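Local coordinates for protein HTH-type transcriptional regulator PrpR (Mycobacterium tuberculosis, PDB 6D2S) that regulates transcription of the enzymes that break down short-chain fatty acids through the glyoxylate and methylcitrate cycles, as growth inside macrophages requires, at residues W81-Q86 with D250-Y254; F10-R14 with I107-D111; S199-F203 with M234-Y240; V217-F221 with N260-G264. All blocks are in the same frame, centred on the assembly; numbering follows the deposited sequence.

Interaction 1. Residues W81-Q86 with D250-Y254. With CA (calcium ion), chain C.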
loop_
_atom_site.group_PDB
_atom_site.type_symbol
_atom_site.label_atom_id
_atom_site.label_comp_id
_atom_site.label_asym_id
_atom_site.label_seq_id
_atom_site.Cartn_x
_atom_site.Cartn_y
_atom_site.Cartn_z
ATOM N N TRP A 81 5.620 -13.706 13.447
ATOM C CA TRP A 81 6.724 -12.760 13.331
ATOM C C TRP A 81 6.302 -11.419 12.740
ATOM O O TRP A 81 7.144 -10.521 12.625
ATOM C CB TRP A 81 7.866 -13.366 12.504
ATOM C CG TRP A 81 7.470 -13.921 11.170
ATOM C CD1 TRP A 81 7.075 -15.197 10.896
ATOM C CD2 TRP A 81 7.445 -13.217 9.918
ATOM N NE1 TRP A 81 6.804 -15.331 9.551
ATOM C CE2 TRP A 81 7.020 -14.130 8.932
ATOM C CE3 TRP A 81 7.742 -11.904 9.540
ATOM C CZ2 TRP A 81 6.884 -13.770 7.589
ATOM C CZ3 TRP A 81 7.615 -11.549 8.208
ATOM C CH2 TRP A 81 7.188 -12.480 7.249
ATOM N N LEU A 82 5.030 -11.251 12.382
ATOM C CA LEU A 82 4.550 -9.967 11.891
ATOM C C LEU A 82 4.237 -9.017 13.039
ATOM O O LEU A 82 3.753 -9.436 14.093
ATOM C CB LEU A 82 3.288 -10.155 11.046
ATOM C CG LEU A 82 3.406 -11.025 9.800
ATOM C CD1 LEU A 82 2.024 -11.241 9.190
ATOM C CD2 LEU A 82 4.369 -10.402 8.766
ATOM N N MET A 83 4.527 -7.728 12.828
ATOM C CA MET A 83 4.110 -6.700 13.769
ATOM C C MET A 83 2.605 -6.476 13.665
ATOM O O MET A 83 1.971 -6.895 12.691
ATOM C CB MET A 83 4.856 -5.393 13.503
ATOM C CG MET A 83 6.340 -5.454 13.790
ATOM S SD MET A 83 6.666 -5.797 15.525
ATOM C CE MET A 83 5.909 -4.379 16.311
ATOM N N PRO A 84 2.003 -5.821 14.667
ATOM C CA PRO A 84 0.540 -5.635 14.645
ATOM C C PRO A 84 0.001 -5.055 13.349
ATOM O O PRO A 84 -1.066 -5.476 12.879
ATOM C CB PRO A 84 0.303 -4.694 15.833
ATOM C CG PRO A 84 1.408 -5.053 16.793
ATOM C CD PRO A 84 2.609 -5.311 15.912
ATOM N N GLY A 85 0.717 -4.109 12.742
ATOM C CA GLY A 85 0.224 -3.526 11.505
ATOM C C GLY A 85 0.136 -4.540 10.383
ATOM O O GLY A 85 -0.833 -4.551 9.616
ATOM N N GLN A 86 1.151 -5.401 10.260
ATOM C CA GLN A 86 1.108 -6.429 9.220
ATOM C C GLN A 86 0.142 -7.552 9.568
ATOM O O GLN A 86 -0.475 -8.127 8.666
ATOM C CB GLN A 86 2.503 -7.002 8.958
ATOM C CG GLN A 86 3.143 -6.444 7.687
ATOM C CD GLN A 86 2.239 -6.578 6.455
ATOM O OE1 GLN A 86 2.036 -7.676 5.920
ATOM N NE2 GLN A 86 1.692 -5.454 6.006
ATOM N N ASP A 250 11.784 -7.185 7.959
ATOM C CA ASP A 250 11.321 -7.479 9.309
ATOM C C ASP A 250 9.832 -7.810 9.296
ATOM O O ASP A 250 9.325 -8.345 8.305
ATOM C CB ASP A 250 11.617 -6.293 10.231
ATOM C CG ASP A 250 10.888 -5.035 9.811
ATOM O OD1 ASP A 250 10.970 -4.026 10.545
ATOM O OD2 ASP A 250 10.212 -5.059 8.756
ATOM N N GLY A 251 9.120 -7.483 10.374
ATOM C CA GLY A 251 7.715 -7.807 10.505
ATOM C C GLY A 251 6.738 -6.713 10.120
ATOM O O GLY A 251 5.535 -6.873 10.351
ATOM N N LEU A 252 7.197 -5.610 9.541
ATOM C CA LEU A 252 6.315 -4.513 9.180
ATOM C C LEU A 252 6.442 -4.209 7.691
ATOM O O LEU A 252 7.476 -4.479 7.077
ATOM C CB LEU A 252 6.635 -3.267 10.008
ATOM C CG LEU A 252 5.511 -2.274 10.296
ATOM C CD1 LEU A 252 4.299 -2.959 10.910
ATOM C CD2 LEU A 252 6.029 -1.175 11.224
ATOM N N GLY A 253 5.382 -3.641 7.116
ATOM C CA GLY A 253 5.339 -3.380 5.691
ATOM C C GLY A 253 4.925 -4.604 4.896
ATOM O O GLY A 253 5.187 -5.737 5.309
ATOM N N TYR A 254 4.277 -4.395 3.747
ATOM C CA TYR A 254 3.762 -5.527 2.988
ATOM C C TYR A 254 4.827 -6.219 2.152
ATOM O O TYR A 254 4.582 -7.332 1.682
ATOM C CB TYR A 254 2.600 -5.094 2.079
ATOM C CG TYR A 254 2.971 -4.083 1.006
ATOM C CD1 TYR A 254 3.564 -4.489 -0.190
ATOM C CD2 TYR A 254 2.711 -2.728 1.181
ATOM C CE1 TYR A 254 3.901 -3.561 -1.169
ATOM C CE2 TYR A 254 3.042 -1.798 0.203
ATOM C CZ TYR A 254 3.636 -2.219 -0.965
ATOM O OH TYR A 254 3.962 -1.291 -1.936
HETATM CA CA CA C . 9.641 -3.965 6.647
HETATM O O HOH W 1 8.734 -1.772 6.098
HETATM O O HOH W 2 9.369 -4.090 4.353
HETATM O O HOH W 3 9.525 -6.559 6.813
#
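A calcium-binding loop, running between strands 239-247 and 261-268, here brings Gly251 up to Met83, the N-cap residue of helix 84-99. The contact joins the IrrE-like part of this fragment to the C-terminal regulator part, whose family is grouped with GAF domains. An Asx turn shapes the loop: Leu252 N donates to Asp250 OD2 at 3.2 Å, from above the carboxylate plane. Asp250 OD2 also binds the calcium ion at 2.4 Å, so one carboxylate atom both folds the turn and holds the metal. Leu252 O, Ala248 O and three waters complete the calcium site.

Across the contact, Met83 N donates to Gly251 O at 2.8 Å, nearly straight (165°), though the nitrogen sits 39° out of the carbonyl plane. Having no side chain, Gly251 can lie close against the turn before the helix, and its CA makes a CH...O contact of 3.5 Å with Trp81 O. Leu252 reaches back with one branch, CD1, to within 3.6 Å of Met83 CB. Gln86 bends about its CB-CG bond and runs alongside the loop, with CG against Gly253 O; its OE1 accepts from Gln90 NE2 of the same helix. Trp81 has CG folded between its backbone N and carbonyl carbon (chi1 52°), and the indole presents its edge to the loop, with CZ3 lying 3.6 Å from Asp250 O.

Interaction 2. Residues F10-R14 with I107-D111. With CA (calcium ion), chain B.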
loop_
_atom_site.group_PDB
_atom_site.type_symbol
_atom_site.label_atom_id
_atom_site.label_comp_id
_atom_site.label_asym_id
_atom_site.label_seq_id
_atom_site.Cartn_x
_atom_site.Cartn_y
_atom_site.Cartn_z
ATOM N N PHE A 10 -4.574 -2.024 -15.505
ATOM C CA PHE A 10 -5.865 -2.017 -14.819
ATOM C C PHE A 10 -5.907 -0.923 -13.751
ATOM O O PHE A 10 -6.865 -0.139 -13.669
ATOM C CB PHE A 10 -6.123 -3.397 -14.204
ATOM C CG PHE A 10 -7.414 -3.496 -13.442
ATOM C CD1 PHE A 10 -8.568 -3.933 -14.067
ATOM C CD2 PHE A 10 -7.468 -3.155 -12.094
ATOM C CE1 PHE A 10 -9.764 -4.023 -13.361
ATOM C CE2 PHE A 10 -8.664 -3.236 -11.384
ATOM C CZ PHE A 10 -9.807 -3.666 -12.018
ATOM N N PHE A 11 -4.871 -0.849 -12.920
ATOM C CA PHE A 11 -4.867 0.193 -11.902
ATOM C C PHE A 11 -4.610 1.569 -12.516
ATOM O O PHE A 11 -5.223 2.556 -12.089
ATOM C CB PHE A 11 -3.859 -0.140 -10.805
ATOM C CG PHE A 11 -4.374 -1.159 -9.803
ATOM C CD1 PHE A 11 -5.148 -0.761 -8.721
ATOM C CD2 PHE A 11 -4.102 -2.514 -9.966
ATOM C CE1 PHE A 11 -5.626 -1.706 -7.801
ATOM C CE2 PHE A 11 -4.582 -3.457 -9.067
ATOM C CZ PHE A 11 -5.345 -3.048 -7.978
ATOM N N TYR A 12 -3.748 1.650 -13.535
ATOM C CA TYR A 12 -3.472 2.933 -14.185
ATOM C C TYR A 12 -4.750 3.563 -14.730
ATOM O O TYR A 12 -4.999 4.769 -14.557
ATOM C CB TYR A 12 -2.464 2.758 -15.323
ATOM C CG TYR A 12 -2.247 4.038 -16.093
ATOM C CD1 TYR A 12 -1.415 5.034 -15.583
ATOM C CD2 TYR A 12 -2.906 4.287 -17.291
ATOM C CE1 TYR A 12 -1.215 6.231 -16.253
ATOM C CE2 TYR A 12 -2.708 5.497 -17.971
ATOM C CZ TYR A 12 -1.863 6.459 -17.437
ATOM O OH TYR A 12 -1.667 7.659 -18.098
ATOM N N ASP A 13 -5.552 2.762 -15.431
ATOM C CA ASP A 13 -6.794 3.243 -16.026
ATOM C C ASP A 13 -7.775 3.734 -14.986
ATOM O O ASP A 13 -8.698 4.486 -15.323
ATOM C CB ASP A 13 -7.452 2.127 -16.838
ATOM C CG ASP A 13 -6.695 1.820 -18.102
ATOM O OD1 ASP A 13 -5.829 2.643 -18.460
ATOM O OD2 ASP A 13 -6.946 0.761 -18.724
ATOM N N ARG A 14 -7.613 3.309 -13.735
ATOM C CA ARG A 14 -8.503 3.717 -12.662
ATOM C C ARG A 14 -7.855 4.752 -11.745
ATOM O O ARG A 14 -8.347 4.975 -10.635
ATOM C CB ARG A 14 -8.969 2.478 -11.889
ATOM C CG ARG A 14 -9.986 1.632 -12.704
ATOM C CD ARG A 14 -10.042 0.131 -12.343
ATOM N NE ARG A 14 -10.944 -0.564 -13.279
ATOM C CZ ARG A 14 -10.620 -0.874 -14.534
ATOM N NH1 ARG A 14 -9.410 -0.576 -14.998
ATOM N NH2 ARG A 14 -11.497 -1.462 -15.341
ATOM N N ILE A 107 -15.478 -5.729 -10.040
ATOM C CA ILE A 107 -14.493 -4.727 -10.439
ATOM C C ILE A 107 -13.549 -5.299 -11.496
ATOM O O ILE A 107 -13.285 -4.667 -12.528
ATOM C CB ILE A 107 -13.730 -4.218 -9.203
ATOM C CG1 ILE A 107 -14.660 -3.399 -8.300
ATOM C CG2 ILE A 107 -12.527 -3.376 -9.627
ATOM C CD1 ILE A 107 -14.156 -3.270 -6.859
ATOM N N VAL A 108 -13.032 -6.509 -11.256
ATOM C CA VAL A 108 -12.152 -7.154 -12.233
ATOM C C VAL A 108 -12.850 -7.274 -13.578
ATOM O O VAL A 108 -12.230 -7.113 -14.640
ATOM C CB VAL A 108 -11.701 -8.535 -11.714
ATOM C CG1 VAL A 108 -10.969 -9.307 -12.807
ATOM C CG2 VAL A 108 -10.840 -8.395 -10.473
ATOM N N ALA A 109 -14.152 -7.556 -13.554
ATOM C CA ALA A 109 -14.890 -7.808 -14.782
ATOM C C ALA A 109 -15.026 -6.563 -15.650
ATOM O O ALA A 109 -15.330 -6.689 -16.843
ATOM C CB ALA A 109 -16.266 -8.386 -14.445
ATOM N N THR A 110 -14.795 -5.370 -15.097
ATOM C CA THR A 110 -14.885 -4.170 -15.925
ATOM C C THR A 110 -13.738 -4.046 -16.923
ATOM O O THR A 110 -13.801 -3.173 -17.791
ATOM C CB THR A 110 -14.937 -2.896 -15.068
ATOM O OG1 THR A 110 -13.726 -2.761 -14.312
ATOM C CG2 THR A 110 -16.131 -2.923 -14.112
ATOM N N ASP A 111 -12.688 -4.863 -16.818
ATOM C CA ASP A 111 -11.599 -4.868 -17.801
ATOM C C ASP A 111 -11.796 -6.094 -18.695
ATOM O O ASP A 111 -11.406 -7.204 -18.327
ATOM C CB ASP A 111 -10.240 -4.884 -17.104
ATOM C CG ASP A 111 -9.101 -4.478 -18.026
ATOM O OD1 ASP A 111 -9.299 -4.503 -19.254
ATOM O OD2 ASP A 111 -7.999 -4.149 -17.534
HETATM CA CA CA B . -5.200 1.352 -20.390
HETATM O O HOH W 4 -7.977 -1.480 -17.656
HETATM O O HOH W 5 -13.608 -0.307 -12.165
#
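Thr110 OG1, just past helix 101-109, accepts from Arg14 NH2 at 2.8 Å (N-H...O 155°) and donates to Ile107 O at 2.6 Å. A water that accepts from Arg14 NE also donates to this hydroxyl, making a second, indirect route between the two side chains. The hydroxyl sits between the Thr110 backbone N and carbonyl carbon (chi1 63°), which lets it reach the carbonyl three residues back; Ile107 O takes the Thr110 backbone N-H as well.

The Arg14 chain is extended from CG to NE, and its guanidinium lies flat against Phe10: Phe10 CE1 is 3.5 Å above the centre of the guanidinium plane. Arg14 NH1 donates 2.9 Å to Phe10 O, along a carbonyl lone pair. The bonds to Phe10 O and Thr110 OG1, with the ring beneath, fix the rotation of the guanidinium.

Phe10 meets the second segment with its rim. Its CZ touches Ile107 CG2 at 3.6 Å, while CD1 lies 3.5 Å from Asp111 OD2, the ring and carboxylate being nearly coplanar. A second water accepts from Arg14 NH1, donates to Asp13 OD2 and makes a weak bond to Asp111 OD2, which sets it between two carboxylates. Asp13 also chelates a calcium ion through both oxygens, together with Asp9. The arrangement joins the C-terminal ends of helices 3-13 and 101-109 and the residues that follow them, with the Thr110 hydroxyl making the bond to a preceding turn's carbonyl that is common for threonine in and near helices.

Interaction 3. Residues S199-F203 with M234-Y240. With NA (sodium ion), chain G.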
loop_
_atom_site.group_PDB
_atom_site.type_symbol
_atom_site.label_atom_id
_atom_site.label_comp_id
_atom_site.label_asym_id
_atom_site.label_seq_id
_atom_site.Cartn_x
_atom_site.Cartn_y
_atom_site.Cartn_z
ATOM N N SER A 199 -0.091 8.107 -11.119
ATOM C CA SER A 199 -1.458 8.591 -10.983
ATOM C C SER A 199 -1.828 9.579 -12.082
ATOM O O SER A 199 -2.832 9.389 -12.769
ATOM C CB SER A 199 -1.665 9.244 -9.612
ATOM O OG SER A 199 -0.654 10.198 -9.343
ATOM N N ALA A 200 -1.020 10.626 -12.273
ATOM C CA ALA A 200 -1.365 11.706 -13.188
ATOM C C ALA A 200 -0.621 11.653 -14.513
ATOM O O ALA A 200 -1.096 12.244 -15.488
ATOM C CB ALA A 200 -1.093 13.063 -12.527
ATOM N N THR A 201 0.527 10.979 -14.572
ATOM C CA THR A 201 1.401 11.023 -15.730
ATOM C C THR A 201 1.133 9.831 -16.650
ATOM O O THR A 201 0.326 8.948 -16.356
ATOM C CB THR A 201 2.869 11.072 -15.291
ATOM O OG1 THR A 201 3.154 9.973 -14.414
ATOM C CG2 THR A 201 3.167 12.383 -14.562
ATOM N N ALA A 202 1.821 9.816 -17.784
ATOM C CA ALA A 202 1.715 8.739 -18.756
ATOM C C ALA A 202 3.051 8.598 -19.483
ATOM O O ALA A 202 3.148 8.711 -20.702
ATOM C CB ALA A 202 0.561 9.003 -19.719
ATOM N N PHE A 203 4.114 8.348 -18.723
ATOM C CA PHE A 203 5.462 8.268 -19.279
ATOM C C PHE A 203 5.646 6.998 -20.105
ATOM O O PHE A 203 5.429 5.891 -19.611
ATOM C CB PHE A 203 6.507 8.325 -18.157
ATOM C CG PHE A 203 6.510 9.621 -17.393
ATOM C CD1 PHE A 203 6.610 9.628 -16.012
ATOM C CD2 PHE A 203 6.417 10.835 -18.058
ATOM C CE1 PHE A 203 6.610 10.818 -15.305
ATOM C CE2 PHE A 203 6.420 12.029 -17.358
ATOM C CZ PHE A 203 6.517 12.019 -15.981
ATOM N N MET A 234 11.801 14.658 -15.113
ATOM C CA MET A 234 11.208 13.498 -15.758
ATOM C C MET A 234 10.975 13.751 -17.245
ATOM O O MET A 234 11.198 14.860 -17.746
ATOM C CB MET A 234 9.894 13.123 -15.061
ATOM C CG MET A 234 10.096 12.606 -13.640
ATOM S SD MET A 234 9.599 10.887 -13.410
ATOM C CE MET A 234 10.776 10.030 -14.450
ATOM N N PRO A 235 10.563 12.724 -17.994
ATOM C CA PRO A 235 10.527 12.855 -19.459
ATOM C C PRO A 235 9.581 13.929 -19.971
ATOM O O PRO A 235 9.645 14.252 -21.162
ATOM C CB PRO A 235 10.092 11.460 -19.926
ATOM C CG PRO A 235 10.545 10.552 -18.831
ATOM C CD PRO A 235 10.331 11.333 -17.563
ATOM N N ASP A 236 8.716 14.490 -19.129
ATOM C CA ASP A 236 7.830 15.567 -19.560
ATOM C C ASP A 236 8.490 16.939 -19.486
ATOM O O ASP A 236 7.872 17.933 -19.877
ATOM C CB ASP A 236 6.541 15.563 -18.725
ATOM C CG ASP A 236 6.802 15.695 -17.231
ATOM O OD1 ASP A 236 7.981 15.712 -16.816
ATOM O OD2 ASP A 236 5.816 15.783 -16.465
ATOM N N GLY A 237 9.727 17.020 -19.012
ATOM C CA GLY A 237 10.384 18.296 -18.842
ATOM C C GLY A 237 10.096 18.987 -17.527
ATOM O O GLY A 237 10.625 20.078 -17.291
ATOM N N ARG A 238 9.282 18.395 -16.659
ATOM C CA ARG A 238 9.028 18.983 -15.354
ATOM C C ARG A 238 9.906 18.321 -14.304
ATOM O O ARG A 238 10.329 17.172 -14.458
ATOM C CB ARG A 238 7.548 18.861 -14.982
ATOM C CG ARG A 238 6.645 19.576 -15.987
ATOM C CD ARG A 238 5.226 19.667 -15.505
ATOM N NE ARG A 238 5.127 20.378 -14.236
ATOM C CZ ARG A 238 4.940 21.689 -14.120
ATOM N NH1 ARG A 238 4.834 22.445 -15.207
ATOM N NH2 ARG A 238 4.853 22.241 -12.917
ATOM N N SER A 239 10.190 19.069 -13.242
ATOM C CA SER A 239 10.998 18.567 -12.143
ATOM C C SER A 239 10.110 17.903 -11.105
ATOM O O SER A 239 9.014 18.387 -10.809
ATOM C CB SER A 239 11.798 19.692 -11.490
ATOM O OG SER A 239 12.672 20.296 -12.438
ATOM N N TYR A 240 10.604 16.801 -10.549
ATOM C CA TYR A 240 9.902 16.052 -9.520
ATOM C C TYR A 240 10.749 16.025 -8.261
ATOM O O TYR A 240 11.978 15.921 -8.330
ATOM C CB TYR A 240 9.582 14.633 -9.990
ATOM C CG TYR A 240 8.479 14.620 -11.023
ATOM C CD1 TYR A 240 7.193 14.187 -10.704
ATOM C CD2 TYR A 240 8.716 15.085 -12.308
ATOM C CE1 TYR A 240 6.181 14.204 -11.661
ATOM C CE2 TYR A 240 7.720 15.102 -13.263
ATOM C CZ TYR A 240 6.460 14.664 -12.941
ATOM O OH TYR A 240 5.483 14.696 -13.917
HETATM NA NA NA G . -4.242 9.096 -14.366
HETATM O O HOH W 6 -2.535 9.209 -15.618
HETATM O O HOH W 7 -4.255 11.419 -13.813
HETATM O O HOH W 8 -3.452 6.913 -13.396
#
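The Phe203 ring is held between Pro235 on one face and Thr201, two residues back in the same loop, on the other. Pro235 CD stands 4.0 Å from the centroid of the Phe203 ring and only 10° off the normal, a CH-pi contact over the middle of the face, while Thr201 CB lies over the opposite face toward the rim. At the edge come Asp236, whose carboxylate is turned almost perpendicular to the ring (86°) with CG 3.7 Å from Phe203 CE2, and Tyr240, whose OH is 3.5 Å from Phe203 CZ. Met234 approaches obliquely, its SD 3.5 Å from Phe203 CE1, a Met-aromatic contact; chi1 and a chi2 of -116° bring the sulfur there.

Met234, Pro235, Asp236 and Tyr240 belong to the hairpin linking strands 228-233 and 239-247 at the edge of the five-stranded antiparallel sheet. A type I turn runs from Met234 to Gly237, and Asp236 adds an Asx turn, with Arg238 N donating to its OD1 at 3.0 Å. Asp236 OD2 accepts from Tyr240 OH at 2.8 Å, on the syn side but tilted out of the carboxylate plane.

Thr201 touches the same hydroxyl with its methyl, Thr201 CG2 being 3.3 Å from Tyr240 OH, while its own OG1 is hydrogen-bonded to Gln198 OE1. Ile184 of strand 183-189 packs against Thr201, Phe203, Met234 and Tyr240. At the start of the loop, Ser199 O binds a sodium ion at 2.1 Å, a site shared with Asn15.

Interaction 4. Residues V217-F221 with N260-G264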
loop_
_atom_site.group_PDB
_atom_site.type_symbol
_atom_site.label_atom_id
_atom_site.label_comp_id
_atom_site.label_asym_id
_atom_site.label_seq_id
_atom_site.Cartn_x
_atom_site.Cartn_y
_atom_site.Cartn_z
ATOM N N VAL A 217 15.380 6.496 -6.391
ATOM C CA VAL A 217 15.034 5.513 -5.375
ATOM C C VAL A 217 16.198 4.579 -5.071
ATOM O O VAL A 217 16.460 4.270 -3.905
ATOM C CB VAL A 217 13.782 4.705 -5.781
ATOM C CG1 VAL A 217 13.539 3.573 -4.800
ATOM C CG2 VAL A 217 12.572 5.624 -5.851
ATOM N N HIS A 218 16.920 4.133 -6.101
ATOM C CA HIS A 218 18.050 3.245 -5.864
ATOM C C HIS A 218 19.099 3.894 -4.967
ATOM O O HIS A 218 19.789 3.191 -4.218
ATOM C CB HIS A 218 18.672 2.813 -7.190
ATOM C CG HIS A 218 19.569 1.620 -7.070
ATOM N ND1 HIS A 218 20.915 1.725 -6.800
ATOM C CD2 HIS A 218 19.306 0.295 -7.169
ATOM C CE1 HIS A 218 21.446 0.516 -6.744
ATOM N NE2 HIS A 218 20.492 -0.369 -6.965
ATOM N N ASP A 219 19.231 5.225 -5.017
ATOM C CA ASP A 219 20.177 5.905 -4.135
ATOM C C ASP A 219 19.946 5.563 -2.668
ATOM O O ASP A 219 20.864 5.700 -1.854
ATOM C CB ASP A 219 20.085 7.426 -4.314
ATOM C CG ASP A 219 20.830 7.937 -5.548
ATOM O OD1 ASP A 219 21.563 7.161 -6.195
ATOM O OD2 ASP A 219 20.671 9.133 -5.864
ATOM N N ALA A 220 18.732 5.136 -2.301
ATOM C CA ALA A 220 18.464 4.793 -0.906
ATOM C C ALA A 220 19.388 3.692 -0.402
ATOM O O ALA A 220 19.752 3.681 0.782
ATOM C CB ALA A 220 17.001 4.372 -0.735
ATOM N N PHE A 221 19.773 2.757 -1.271
ATOM C CA PHE A 221 20.621 1.651 -0.836
ATOM C C PHE A 221 21.996 2.111 -0.360
ATOM O O PHE A 221 22.713 1.328 0.271
ATOM C CB PHE A 221 20.790 0.631 -1.964
ATOM C CG PHE A 221 19.546 -0.152 -2.271
ATOM C CD1 PHE A 221 19.039 -1.061 -1.353
ATOM C CD2 PHE A 221 18.895 0.004 -3.485
ATOM C CE1 PHE A 221 17.891 -1.787 -1.631
ATOM C CE2 PHE A 221 17.753 -0.722 -3.775
ATOM C CZ PHE A 221 17.250 -1.620 -2.846
ATOM N N ASN A 260 15.862 -7.158 0.272
ATOM C CA ASN A 260 15.803 -5.741 0.603
ATOM C C ASN A 260 15.281 -4.929 -0.574
ATOM O O ASN A 260 15.678 -5.142 -1.723
ATOM C CB ASN A 260 17.180 -5.226 1.027
ATOM C CG ASN A 260 17.552 -5.658 2.436
ATOM O OD1 ASN A 260 18.445 -6.481 2.626
ATOM N ND2 ASN A 260 16.869 -5.098 3.430
ATOM N N PHE A 261 14.382 -4.001 -0.276
ATOM C CA PHE A 261 13.792 -3.128 -1.275
ATOM C C PHE A 261 14.067 -1.675 -0.920
ATOM O O PHE A 261 14.320 -1.325 0.237
ATOM C CB PHE A 261 12.271 -3.345 -1.386
ATOM C CG PHE A 261 11.880 -4.747 -1.777
ATOM C CD1 PHE A 261 11.744 -5.098 -3.112
ATOM C CD2 PHE A 261 11.648 -5.711 -0.809
ATOM C CE1 PHE A 261 11.383 -6.389 -3.473
ATOM C CE2 PHE A 261 11.285 -7.002 -1.163
ATOM C CZ PHE A 261 11.154 -7.341 -2.497
ATOM N N ALA A 262 14.014 -0.831 -1.942
ATOM C CA ALA A 262 13.919 0.607 -1.769
ATOM C C ALA A 262 12.595 1.052 -2.361
ATOM O O ALA A 262 12.170 0.545 -3.403
ATOM C CB ALA A 262 15.076 1.342 -2.443
ATOM N N VAL A 263 11.952 2.005 -1.699
ATOM C CA VAL A 263 10.656 2.512 -2.124
ATOM C C VAL A 263 10.702 4.030 -2.098
ATOM O O VAL A 263 11.332 4.626 -1.220
ATOM C CB VAL A 263 9.527 1.964 -1.228
ATOM C CG1 VAL A 263 8.258 2.780 -1.397
ATOM C CG2 VAL A 263 9.283 0.498 -1.556
ATOM N N GLY A 264 10.058 4.655 -3.074
ATOM C CA GLY A 264 10.092 6.100 -3.166
ATOM C C GLY A 264 8.807 6.660 -3.726
ATOM O O GLY A 264 8.019 5.961 -4.371
#
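Apolar packing carries this contact, and Ala262 is its middle. The methyl of Ala262 points from the strand into the short helical turn, where Val217 CG1 meets it at 3.6 Å and Ala220 CB at 4.0 Å. In one of its two modelled conformers, Val217 divides its branches between neighbours: CG1 serves Ala262, while CG2 lies against Gly264 CA at 3.7 Å. Gly264 offers bare backbone there, and the helix sits close to the strand at that point.

Aromatic contacts come from Phe221. Ala262 CB lies over one face of the Phe221 ring, a CH-pi contact of 4.0 Å to the centroid, 28° off the normal. Phe221 CZ reaches the strand backbone, 3.5 Å from Ala262 N, and Asn260 O is at the ring edge. Within the turn, Phe221 CD2 rests over a face of the His218 ring.

The turn is closed by Ala220 N to Val217 O and Phe221 N to His218 O, while strand 261-268 is bonded to strands 183-189 and 239-247. The end of helix 215-218 and its 3-10 extension thus lie on one face of the antiparallel sheet, with Thr188 of strand 183-189 touching Val217 and Thr246 of strand 239-247 touching Ala220 and Phe221.

From the N terminus, residues 10-14 meet 107-111, closing interaction 2, and 81-86 begins inside that span, so interactions 1 and 2 cross. The chain then enters the C-terminal part. Residues 199-203 pair with 234-240, and interaction 3 falls wholly within the long span of interaction 1, which closes only at 250-254. Interaction 4 begins at 217-221 and ends at 260-264, crossing both 1 and 3. Interaction 2 joins two helices of the N-terminal half; 3 packs a loop on the hairpin at the edge of the five-stranded sheet, and 4 lays a short helix across it; 1 bridges the two parts. Interactions 2 and 3 also touch, Tyr12 OH lying 2.9 Å from Thr201 O, probably hydrogen-bonded.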